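Local coordinates for protein beta-galactosidase (Trichoderma reesei, PDB 3OG2) that probably hydrolyses terminal non-reducing beta-D-galactose residues from beta-D-galactosides, as a TIM-barrel glycoside hydrolase of family 35, at residues A[55-60]-A[986-991]; A[73-78]-A[95-100]; A[895-900]-A[948-953]. All blocks are in the same frame, centred on the assembly; numbering follows the deposited sequence.

Contact 1: A[55-60]-A[986-991]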
loop_
_atom_site.group_PDB
_atom_site.type_symbol
_atom_site.label_atom_id
_atom_site.label_comp_id
_atom_site.label_asym_id
_atom_site.label_seq_id
_atom_site.Cartn_x
_atom_site.Cartn_y
_atom_site.Cartn_z
ATOM N N PRO A 55 -5.521 -11.491 -9.531
ATOM C CA PRO A 55 -4.310 -11.511 -10.342
ATOM C C PRO A 55 -4.355 -10.601 -11.558
ATOM O O PRO A 55 -3.317 -9.976 -11.897
ATOM C CB PRO A 55 -4.201 -12.985 -10.772
ATOM C CG PRO A 55 -4.908 -13.754 -9.719
ATOM C CD PRO A 55 -5.993 -12.851 -9.179
ATOM N N SER A 56 -5.524 -10.517 -12.192
ATOM C CA SER A 56 -5.583 -9.682 -13.417
ATOM C C SER A 56 -5.617 -8.181 -13.156
ATOM O O SER A 56 -5.587 -7.384 -14.115
ATOM C CB SER A 56 -6.776 -10.152 -14.285
ATOM O OG SER A 56 -7.958 -10.045 -13.505
ATOM N N LEU A 57 -5.641 -7.747 -11.875
ATOM C CA LEU A 57 -5.527 -6.321 -11.576
ATOM C C LEU A 57 -4.109 -5.888 -11.236
ATOM O O LEU A 57 -3.876 -4.680 -11.140
ATOM C CB LEU A 57 -6.455 -5.964 -10.386
ATOM C CG LEU A 57 -7.918 -5.796 -10.840
ATOM C CD1 LEU A 57 -8.773 -5.589 -9.587
ATOM C CD2 LEU A 57 -8.080 -4.627 -11.818
ATOM N N TYR A 58 -3.152 -6.808 -11.087
ATOM C CA TYR A 58 -1.796 -6.291 -10.852
ATOM C C TYR A 58 -1.322 -5.401 -11.968
ATOM O O TYR A 58 -0.685 -4.367 -11.704
ATOM C CB TYR A 58 -0.826 -7.460 -10.678
ATOM C CG TYR A 58 -1.078 -8.295 -9.438
ATOM C CD1 TYR A 58 -1.436 -7.679 -8.230
ATOM C CD2 TYR A 58 -0.956 -9.680 -9.510
ATOM C CE1 TYR A 58 -1.679 -8.463 -7.090
ATOM C CE2 TYR A 58 -1.185 -10.473 -8.364
ATOM C CZ TYR A 58 -1.541 -9.847 -7.183
ATOM O OH TYR A 58 -1.760 -10.609 -6.025
ATOM N N LEU A 59 -1.650 -5.707 -13.217
ATOM C CA LEU A 59 -1.198 -4.871 -14.320
ATOM C C LEU A 59 -1.832 -3.498 -14.245
ATOM O O LEU A 59 -1.215 -2.499 -14.641
ATOM C CB LEU A 59 -1.524 -5.523 -15.674
ATOM C CG LEU A 59 -0.935 -4.827 -16.891
ATOM C CD1 LEU A 59 0.597 -4.692 -16.894
ATOM C CD2 LEU A 59 -1.416 -5.540 -18.162
ATOM N N ASP A 60 -3.073 -3.406 -13.776
ATOM C CA ASP A 60 -3.678 -2.078 -13.567
ATOM C C ASP A 60 -2.854 -1.255 -12.625
ATOM O O ASP A 60 -2.529 -0.082 -12.922
ATOM C CB ASP A 60 -5.111 -2.277 -13.042
ATOM C CG ASP A 60 -5.789 -0.933 -12.864
ATOM O OD1 ASP A 60 -5.758 -0.096 -13.808
ATOM O OD2 ASP A 60 -6.390 -0.682 -11.793
ATOM N N GLU A 986 -6.381 -3.838 -19.283
ATOM C CA GLU A 986 -6.602 -5.225 -19.670
ATOM C C GLU A 986 -7.756 -5.758 -18.839
ATOM O O GLU A 986 -7.993 -5.381 -17.683
ATOM C CB GLU A 986 -5.353 -6.076 -19.431
ATOM C CG GLU A 986 -4.147 -5.687 -20.242
ATOM C CD GLU A 986 -4.237 -5.704 -21.737
ATOM O OE1 GLU A 986 -4.768 -6.715 -22.257
ATOM O OE2 GLU A 986 -3.797 -4.775 -22.447
ATOM N N ARG A 987 -8.540 -6.650 -19.426
ATOM C CA ARG A 987 -9.772 -7.125 -18.814
ATOM C C ARG A 987 -9.521 -7.838 -17.492
ATOM O O ARG A 987 -8.526 -8.548 -17.328
ATOM C CB ARG A 987 -10.501 -8.053 -19.820
ATOM C CG ARG A 987 -11.223 -7.211 -20.888
ATOM C CD ARG A 987 -12.354 -7.869 -21.625
ATOM N NE ARG A 987 -12.099 -7.999 -23.037
ATOM C CZ ARG A 987 -11.175 -7.692 -23.911
ATOM N NH1 ARG A 987 -10.042 -7.064 -23.639
ATOM N NH2 ARG A 987 -11.409 -8.047 -25.186
ATOM N N VAL A 988 -10.468 -7.641 -16.576
ATOM C CA VAL A 988 -10.422 -8.255 -15.255
ATOM C C VAL A 988 -11.169 -9.587 -15.275
ATOM O O VAL A 988 -12.325 -9.650 -15.621
ATOM C CB VAL A 988 -11.038 -7.358 -14.176
ATOM C CG1 VAL A 988 -10.902 -7.989 -12.777
ATOM C CG2 VAL A 988 -10.418 -5.967 -14.172
ATOM N N GLU A 989 -10.450 -10.626 -14.904
ATOM C CA GLU A 989 -11.049 -11.949 -14.860
ATOM C C GLU A 989 -11.590 -12.214 -13.483
ATOM O O GLU A 989 -10.931 -11.908 -12.459
ATOM C CB GLU A 989 -9.968 -12.994 -15.175
ATOM C CG GLU A 989 -9.464 -12.795 -16.614
ATOM C CD GLU A 989 -8.804 -14.054 -17.104
ATOM O OE1 GLU A 989 -9.153 -15.112 -16.521
ATOM O OE2 GLU A 989 -7.961 -13.944 -18.033
ATOM N N VAL A 990 -12.754 -12.829 -13.426
ATOM C CA VAL A 990 -13.353 -13.163 -12.133
ATOM C C VAL A 990 -12.542 -14.246 -11.452
ATOM O O VAL A 990 -12.191 -15.259 -12.057
ATOM C CB VAL A 990 -14.811 -13.639 -12.363
ATOM C CG1 VAL A 990 -15.409 -14.085 -11.051
ATOM C CG2 VAL A 990 -15.613 -12.524 -13.051
ATOM N N VAL A 991 -12.302 -14.036 -10.178
ATOM C CA VAL A 991 -11.598 -15.040 -9.380
ATOM C C VAL A 991 -12.569 -16.157 -9.061
ATOM O O VAL A 991 -13.658 -15.880 -8.541
ATOM C CB VAL A 991 -11.060 -14.341 -8.117
ATOM C CG1 VAL A 991 -10.421 -15.356 -7.192
ATOM C CG2 VAL A 991 -10.040 -13.274 -8.484
HETATM O O HOH W 1 -8.207 -12.036 -11.805
HETATM O O HOH W 2 -6.143 -4.914 -15.523
#

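Contact 2: A[73-78]-A[95-100]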
loop_
_atom_site.group_PDB
_atom_site.type_symbol
_atom_site.label_atom_id
_atom_site.label_comp_id
_atom_site.label_asym_id
_atom_site.label_seq_id
_atom_site.Cartn_x
_atom_site.Cartn_y
_atom_site.Cartn_z
ATOM N N VAL A 73 8.848 -1.497 -8.337
ATOM C CA VAL A 73 7.895 -1.752 -7.264
ATOM C C VAL A 73 8.621 -2.600 -6.215
ATOM O O VAL A 73 9.349 -3.534 -6.552
ATOM C CB VAL A 73 6.634 -2.452 -7.811
ATOM C CG1 VAL A 73 5.839 -3.191 -6.731
ATOM C CG2 VAL A 73 5.766 -1.345 -8.458
ATOM N N SER A 74 8.333 -2.256 -4.961
ATOM C CA SER A 74 8.791 -3.033 -3.817
ATOM C C SER A 74 7.631 -3.787 -3.206
ATOM O O SER A 74 6.562 -3.213 -3.078
ATOM C CB SER A 74 9.371 -2.017 -2.812
ATOM O OG SER A 74 9.702 -2.643 -1.577
ATOM N N PHE A 75 7.854 -5.071 -2.857
ATOM C CA PHE A 75 6.733 -5.848 -2.346
ATOM C C PHE A 75 7.171 -6.731 -1.197
ATOM O O PHE A 75 8.282 -7.263 -1.189
ATOM C CB PHE A 75 6.103 -6.706 -3.430
ATOM C CG PHE A 75 6.969 -7.845 -3.966
ATOM C CD1 PHE A 75 7.965 -7.637 -4.928
ATOM C CD2 PHE A 75 6.779 -9.140 -3.471
ATOM C CE1 PHE A 75 8.727 -8.718 -5.402
ATOM C CE2 PHE A 75 7.531 -10.209 -3.967
ATOM C CZ PHE A 75 8.500 -9.994 -4.927
ATOM N N TYR A 76 6.250 -6.925 -0.257
ATOM C CA TYR A 76 6.398 -7.926 0.786
ATOM C C TYR A 76 5.761 -9.228 0.317
ATOM O O TYR A 76 4.829 -9.218 -0.523
ATOM C CB TYR A 76 5.699 -7.472 2.073
ATOM C CG TYR A 76 6.464 -6.491 2.936
ATOM C CD1 TYR A 76 7.840 -6.624 3.225
ATOM C CD2 TYR A 76 5.729 -5.461 3.543
ATOM C CE1 TYR A 76 8.466 -5.689 4.074
ATOM C CE2 TYR A 76 6.357 -4.551 4.380
ATOM C CZ TYR A 76 7.715 -4.679 4.633
ATOM O OH TYR A 76 8.286 -3.741 5.451
ATOM N N VAL A 77 6.197 -10.313 0.961
ATOM C CA VAL A 77 5.469 -11.593 0.933
ATOM C C VAL A 77 5.083 -11.910 2.363
ATOM O O VAL A 77 5.928 -11.710 3.269
ATOM C CB VAL A 77 6.310 -12.729 0.343
ATOM C CG1 VAL A 77 5.460 -13.996 0.285
ATOM C CG2 VAL A 77 6.892 -12.356 -1.006
ATOM N N ASP A 78 3.845 -12.349 2.601
ATOM C CA ASP A 78 3.354 -12.624 3.949
ATOM C C ASP A 78 3.392 -14.117 4.209
ATOM O O ASP A 78 2.544 -14.890 3.709
ATOM C CB ASP A 78 1.926 -12.051 4.045
ATOM C CG ASP A 78 1.336 -12.194 5.408
ATOM O OD1 ASP A 78 1.906 -12.799 6.334
ATOM O OD2 ASP A 78 0.181 -11.644 5.604
ATOM N N PHE A 95 -2.496 -16.762 -4.260
ATOM C CA PHE A 95 -1.261 -16.597 -3.480
ATOM C C PHE A 95 -0.006 -16.778 -4.339
ATOM O O PHE A 95 1.086 -16.579 -3.831
ATOM C CB PHE A 95 -1.227 -17.584 -2.327
ATOM C CG PHE A 95 -2.418 -17.300 -1.405
ATOM C CD1 PHE A 95 -2.445 -16.174 -0.600
ATOM C CD2 PHE A 95 -3.518 -18.155 -1.355
ATOM C CE1 PHE A 95 -3.495 -15.886 0.244
ATOM C CE2 PHE A 95 -4.612 -17.864 -0.523
ATOM C CZ PHE A 95 -4.595 -16.710 0.271
ATOM N N SER A 96 -0.164 -17.176 -5.601
ATOM C CA SER A 96 1.015 -17.234 -6.471
ATOM C C SER A 96 1.558 -15.857 -6.784
ATOM O O SER A 96 0.811 -14.905 -7.086
ATOM C CB SER A 96 0.595 -17.880 -7.793
ATOM O OG SER A 96 1.695 -17.911 -8.709
ATOM N N LEU A 97 2.891 -15.740 -6.803
ATOM C CA LEU A 97 3.500 -14.507 -7.255
ATOM C C LEU A 97 3.665 -14.444 -8.751
ATOM O O LEU A 97 4.043 -13.410 -9.309
ATOM C CB LEU A 97 4.899 -14.397 -6.620
ATOM C CG LEU A 97 4.901 -14.054 -5.132
ATOM C CD1 LEU A 97 6.299 -14.047 -4.565
ATOM C CD2 LEU A 97 4.248 -12.682 -4.905
ATOM N N GLU A 98 3.428 -15.545 -9.458
ATOM C CA GLU A 98 3.735 -15.536 -10.884
ATOM C C GLU A 98 2.939 -14.477 -11.646
ATOM O O GLU A 98 3.541 -13.783 -12.486
ATOM C CB GLU A 98 3.555 -16.940 -11.473
ATOM C CG GLU A 98 4.468 -17.959 -10.819
ATOM C CD GLU A 98 5.914 -17.566 -10.629
ATOM O OE1 GLU A 98 6.534 -17.058 -11.583
ATOM O OE2 GLU A 98 6.433 -17.756 -9.509
ATOM N N PRO A 99 1.648 -14.264 -11.388
ATOM C CA PRO A 99 0.983 -13.160 -12.119
ATOM C C PRO A 99 1.513 -11.784 -11.779
ATOM O O PRO A 99 1.443 -10.853 -12.570
ATOM C CB PRO A 99 -0.479 -13.275 -11.646
ATOM C CG PRO A 99 -0.617 -14.745 -11.260
ATOM C CD PRO A 99 0.691 -14.991 -10.523
ATOM N N PHE A 100 2.048 -11.616 -10.579
ATOM C CA PHE A 100 2.640 -10.371 -10.138
ATOM C C PHE A 100 3.940 -10.164 -10.938
ATOM O O PHE A 100 4.142 -9.070 -11.499
ATOM C CB PHE A 100 2.867 -10.427 -8.632
ATOM C CG PHE A 100 3.237 -9.096 -7.993
ATOM C CD1 PHE A 100 2.239 -8.180 -7.775
ATOM C CD2 PHE A 100 4.526 -8.819 -7.567
ATOM C CE1 PHE A 100 2.499 -7.012 -7.089
ATOM C CE2 PHE A 100 4.811 -7.618 -6.910
ATOM C CZ PHE A 100 3.792 -6.692 -6.683
#

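Contact 3: A[895-900]-A[948-953]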
loop_
_atom_site.group_PDB
_atom_site.type_symbol
_atom_site.label_atom_id
_atom_site.label_comp_id
_atom_site.label_asym_id
_atom_site.label_seq_id
_atom_site.Cartn_x
_atom_site.Cartn_y
_atom_site.Cartn_z
ATOM N N LEU A 895 -22.982 -4.882 -15.140
ATOM C CA LEU A 895 -22.352 -3.604 -15.353
ATOM C C LEU A 895 -21.396 -3.654 -16.544
ATOM O O LEU A 895 -20.840 -4.720 -16.828
ATOM C CB LEU A 895 -21.555 -3.215 -14.067
ATOM C CG LEU A 895 -22.443 -2.940 -12.848
ATOM C CD1 LEU A 895 -21.572 -2.839 -11.590
ATOM C CD2 LEU A 895 -23.257 -1.676 -13.023
ATOM N N PRO A 896 -21.187 -2.542 -17.251
ATOM C CA PRO A 896 -20.335 -2.528 -18.459
ATOM C C PRO A 896 -18.841 -2.507 -18.139
ATOM O O PRO A 896 -18.123 -1.566 -18.476
ATOM C CB PRO A 896 -20.804 -1.255 -19.167
ATOM C CG PRO A 896 -21.152 -0.321 -18.011
ATOM C CD PRO A 896 -21.794 -1.223 -16.998
ATOM N N ALA A 897 -18.385 -3.593 -17.530
ATOM C CA ALA A 897 -16.994 -3.715 -17.020
ATOM C C ALA A 897 -15.982 -3.844 -18.146
ATOM O O ALA A 897 -14.806 -3.510 -17.997
ATOM C CB ALA A 897 -16.926 -4.931 -16.106
ATOM N N GLN A 898 -16.400 -4.311 -19.329
ATOM C CA GLN A 898 -15.509 -4.322 -20.465
ATOM C C GLN A 898 -15.055 -2.896 -20.821
ATOM O O GLN A 898 -13.902 -2.692 -21.151
ATOM C CB GLN A 898 -16.206 -4.975 -21.660
ATOM C CG GLN A 898 -15.170 -5.507 -22.658
ATOM C CD GLN A 898 -15.969 -6.056 -23.836
ATOM O OE1 GLN A 898 -17.185 -6.244 -23.690
ATOM N NE2 GLN A 898 -15.292 -6.286 -24.950
ATOM N N GLU A 899 -15.951 -1.931 -20.787
ATOM C CA GLU A 899 -15.640 -0.560 -21.201
ATOM C C GLU A 899 -15.317 0.360 -20.053
ATOM O O GLU A 899 -14.643 1.381 -20.325
ATOM C CB GLU A 899 -16.803 0.057 -22.011
ATOM C CG GLU A 899 -17.169 -0.782 -23.239
ATOM C CD GLU A 899 -18.002 -2.025 -23.016
ATOM O OE1 GLU A 899 -18.785 -2.168 -22.036
ATOM O OE2 GLU A 899 -17.910 -2.983 -23.851
ATOM N N TYR A 900 -15.764 0.066 -18.835
ATOM C CA TYR A 900 -15.627 1.012 -17.741
ATOM C C TYR A 900 -15.084 0.323 -16.495
ATOM O O TYR A 900 -15.463 -0.815 -16.202
ATOM C CB TYR A 900 -16.996 1.615 -17.315
ATOM C CG TYR A 900 -17.557 2.442 -18.472
ATOM C CD1 TYR A 900 -17.215 3.784 -18.560
ATOM C CD2 TYR A 900 -18.361 1.878 -19.424
ATOM C CE1 TYR A 900 -17.696 4.591 -19.600
ATOM C CE2 TYR A 900 -18.854 2.638 -20.475
ATOM C CZ TYR A 900 -18.511 3.968 -20.545
ATOM O OH TYR A 900 -18.993 4.724 -21.594
ATOM N N LEU A 948 -15.749 -9.386 -6.953
ATOM C CA LEU A 948 -17.111 -9.288 -7.499
ATOM C C LEU A 948 -17.160 -9.647 -8.975
ATOM O O LEU A 948 -16.236 -9.288 -9.734
ATOM C CB LEU A 948 -17.570 -7.840 -7.368
ATOM C CG LEU A 948 -18.057 -7.418 -5.988
ATOM C CD1 LEU A 948 -18.120 -5.906 -5.866
ATOM C CD2 LEU A 948 -19.453 -8.013 -5.684
ATOM N N ASP A 949 -18.218 -10.289 -9.439
ATOM C CA ASP A 949 -18.503 -10.603 -10.812
ATOM C C ASP A 949 -19.473 -9.542 -11.311
ATOM O O ASP A 949 -20.634 -9.477 -10.872
ATOM C CB ASP A 949 -19.078 -12.030 -10.902
ATOM C CG ASP A 949 -19.337 -12.458 -12.335
ATOM O OD1 ASP A 949 -19.326 -11.605 -13.249
ATOM O OD2 ASP A 949 -19.619 -13.670 -12.584
ATOM N N TYR A 950 -19.023 -8.663 -12.195
ATOM C CA TYR A 950 -19.829 -7.557 -12.672
ATOM C C TYR A 950 -20.822 -7.980 -13.732
ATOM O O TYR A 950 -21.630 -7.174 -14.195
ATOM C CB TYR A 950 -18.922 -6.437 -13.256
ATOM C CG TYR A 950 -18.340 -5.551 -12.169
ATOM C CD1 TYR A 950 -18.002 -6.012 -10.892
ATOM C CD2 TYR A 950 -18.089 -4.212 -12.455
ATOM C CE1 TYR A 950 -17.457 -5.138 -9.950
ATOM C CE2 TYR A 950 -17.565 -3.329 -11.529
ATOM C CZ TYR A 950 -17.251 -3.824 -10.271
ATOM O OH TYR A 950 -16.725 -2.948 -9.369
ATOM N N ASN A 951 -20.814 -9.263 -14.128
ATOM C CA ASN A 951 -21.769 -9.740 -15.161
ATOM C C ASN A 951 -22.221 -11.119 -14.768
ATOM O O ASN A 951 -22.167 -12.131 -15.455
ATOM C CB ASN A 951 -21.098 -9.671 -16.545
ATOM C CG ASN A 951 -21.023 -8.218 -17.009
ATOM O OD1 ASN A 951 -19.955 -7.559 -17.013
ATOM N ND2 ASN A 951 -22.191 -7.677 -17.421
ATOM N N GLY A 952 -22.727 -11.228 -13.540
ATOM C CA GLY A 952 -23.155 -12.550 -13.082
ATOM C C GLY A 952 -23.632 -12.467 -11.643
ATOM O O GLY A 952 -23.821 -11.369 -11.107
ATOM N N ASP A 953 -23.881 -13.617 -11.031
ATOM C CA ASP A 953 -24.394 -13.735 -9.685
ATOM C C ASP A 953 -23.247 -13.615 -8.702
ATOM O O ASP A 953 -22.152 -14.154 -8.895
ATOM C CB ASP A 953 -25.075 -15.096 -9.483
ATOM C CG ASP A 953 -26.430 -15.165 -10.154
ATOM O OD1 ASP A 953 -26.973 -14.081 -10.503
ATOM O OD2 ASP A 953 -26.971 -16.265 -10.341
#

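Contact 1: A[55-60]-A[986-991]
Ser56 and Val988 mark the nearest approach of the two backbones, their CA atoms 5.4 Å apart. Residues 986-991 run extended without forming a regular strand and pass over the chain that leads into helix 58-66, where the backbone already turns and Tyr58 N donates to Pro55 O. A serine suits this place because it is small enough to let the other chain come close and carries a hydroxyl that can bind it. Glu989 N donates to Ser56 OG at 2.9 Å, with an N-H...O angle of 157°. The hydroxyl can meet this N-H because OG stands between the backbone N and the carbonyl carbon (chi1 58°). A water 2.6 Å from the same Ser56 OG donates to Glu989 O, so both backbone polar atoms of Glu989 are tied to one side chain. A second water gives its two protons to Ser56 O and Glu986 O, linking carbonyls that could not pair directly. The extended segment follows strand 981-982, far along the chain in the beta-rich part of the protein, whereas helix 58-66 belongs to the TIM barrel, where it makes the beta-alpha-beta crossover from strand 38-47 to its parallel neighbour 72-76. Apolar contacts flank the polar centre. Val988 lies beside it, its CG1 lying 3.7 Å from Ser56 OG and its CG2 3.6 Å from Leu57 CD2. The two methyls of Val988 thus face different partners: CG1 lies beside the hydroxyl, while CG2 packs on the apolar branch of buried Leu57. At the helical end, Leu59 CD2 presses on the aliphatic CG of Glu986 at 3.4 Å, while the chain of that exposed glutamate bends beyond CG and takes its carboxylate away from the helix. Toward the other end, Pro55 CD meets Val991 CG2 at 4.1 Å, the two side chains crossing at about a right angle.

Contact 2: A[73-78]-A[95-100]
In the TIM barrel, the beta-alpha-beta crossover from strand 72-76 through helix 98-107 to the parallel strand 110-116 is packed here by Phe75 and Phe100, which meet between strand and helix. The strand alternates: Val73 and Phe75 point toward the helix, while Ser74 points away from it and Tyr76 takes no part in the contact. Tyr76 binds beta-D-galactose in another crystal structure of this protein, and its hydroxyl is hydrogen-bonded to Asn179, so one strand presents a substrate-binding residue and an apolar surface for the helix. The two phenylalanines form a T-shaped stack, the edge of Phe100 directed at the face of Phe75, with centroids 5.2 Å apart and planes at 64°. Phe100 CE2 stands over that face, 3.7 Å from Phe75 CG. From the first turn of its helix, Phe100 extends CG opposite the backbone N (chi1 -169°), which carries the ring across to the strand. Its far corner, CZ, also reaches Val73 CG1 at 4.1 Å, and outside the contact the ring meets Tyr58 edge-to-face. A leucine in place of Phe100 would probably leave the Phe75 face without its aromatic edge and open a gap beside Val73. Large flat rings suit this layer, since they bridge backbones that remain far apart, with 9.9 Å between the CA atoms of Phe75 and Phe100. Just before the helix, Leu97 reaches two partners, its CD1 lying 4.1 Å from Phe75 CE2 and touching Val77 as well. All five touching residues are buried, as befits purely apolar side chains, and in the turn that leads into the helix Glu98 N makes a capping bond to Ser96 OG. On the Val77 side, the meeting is methyl to methyl, Leu97 CD1 to Val77 CG2 at 4.0 Å.

Contact 3: A[895-900]-A[948-953]
Over one face of the Tyr950 ring lies the CD1 methyl of Leu895, while Leu948 CB sits at the ring edge, in its plane, and Ala897 CB comes in obliquely. The methyl makes a CH-pi contact, with Leu895 CD1 4.2 Å from the Tyr950 ring centroid and 26° off the ring normal. Tyr950 turns CG away from its own carbonyl carbon and beside its backbone N (chi1 -81°), which sets the ring with one face against Leu895. Tyrosine suits the spot twice over: its ring offers a flat face to leucine, and its hydroxyl is hydrogen-bonded outside the contact to Ile902 O. Alanine is short enough to fit against the root of that side chain, Ala897 CB lying 3.8 Å from Tyr950 CB. The backbones are joined by Leu895 N, which donates to Tyr950 O at 2.8 Å, nearly straight at 170°. This bond lies just beyond the antiparallel pair 883-894 and 953-962, neighbours in one sheet of an all-beta domain, where Gly952 and Leu893 are also bonded through their backbones. Leaving that pair, 895-900 carries the chain over to strand 900-908 of another sheet. It bends at once through an inverse gamma turn centred on Pro896, closed by Ala897 N to Leu895 O at 2.8 Å; the proline ring restrains phi at the centre. Across from it, 948-953 makes an Asx turn just before the chain turns its corner at Gly952: Asn951 N donates to Asp949 OD1 at 2.9 Å, meeting the oxygen from above the carboxylate plane. Glycine suits position 952, since a beta carbon there would run into Asp949 OD2. The exposed side chain of Asn951 folds back beside the carbonyl of Leu895.

From the N terminus, the chain first passes 55-60, the opening half of contact 1, and then runs through helix 58-66 into strand 72-76. Contact 2 closes soon after, a short local loop within the TIM barrel. Much farther on, contact 3 closes a loop of 47 residues in the all-beta domain, and only then does 986-991 return to complete contact 1. Contacts 2 and 3 are thus in series, and both nest inside the very long loop of contact 1, which ties the barrel to the C-terminal part of the chain. Contact 1 touches both: Pro55 packs on Pro99, and Arg987 on Gln898. Contacts 2 and 3 stay about 15 Å apart at their nearest atoms.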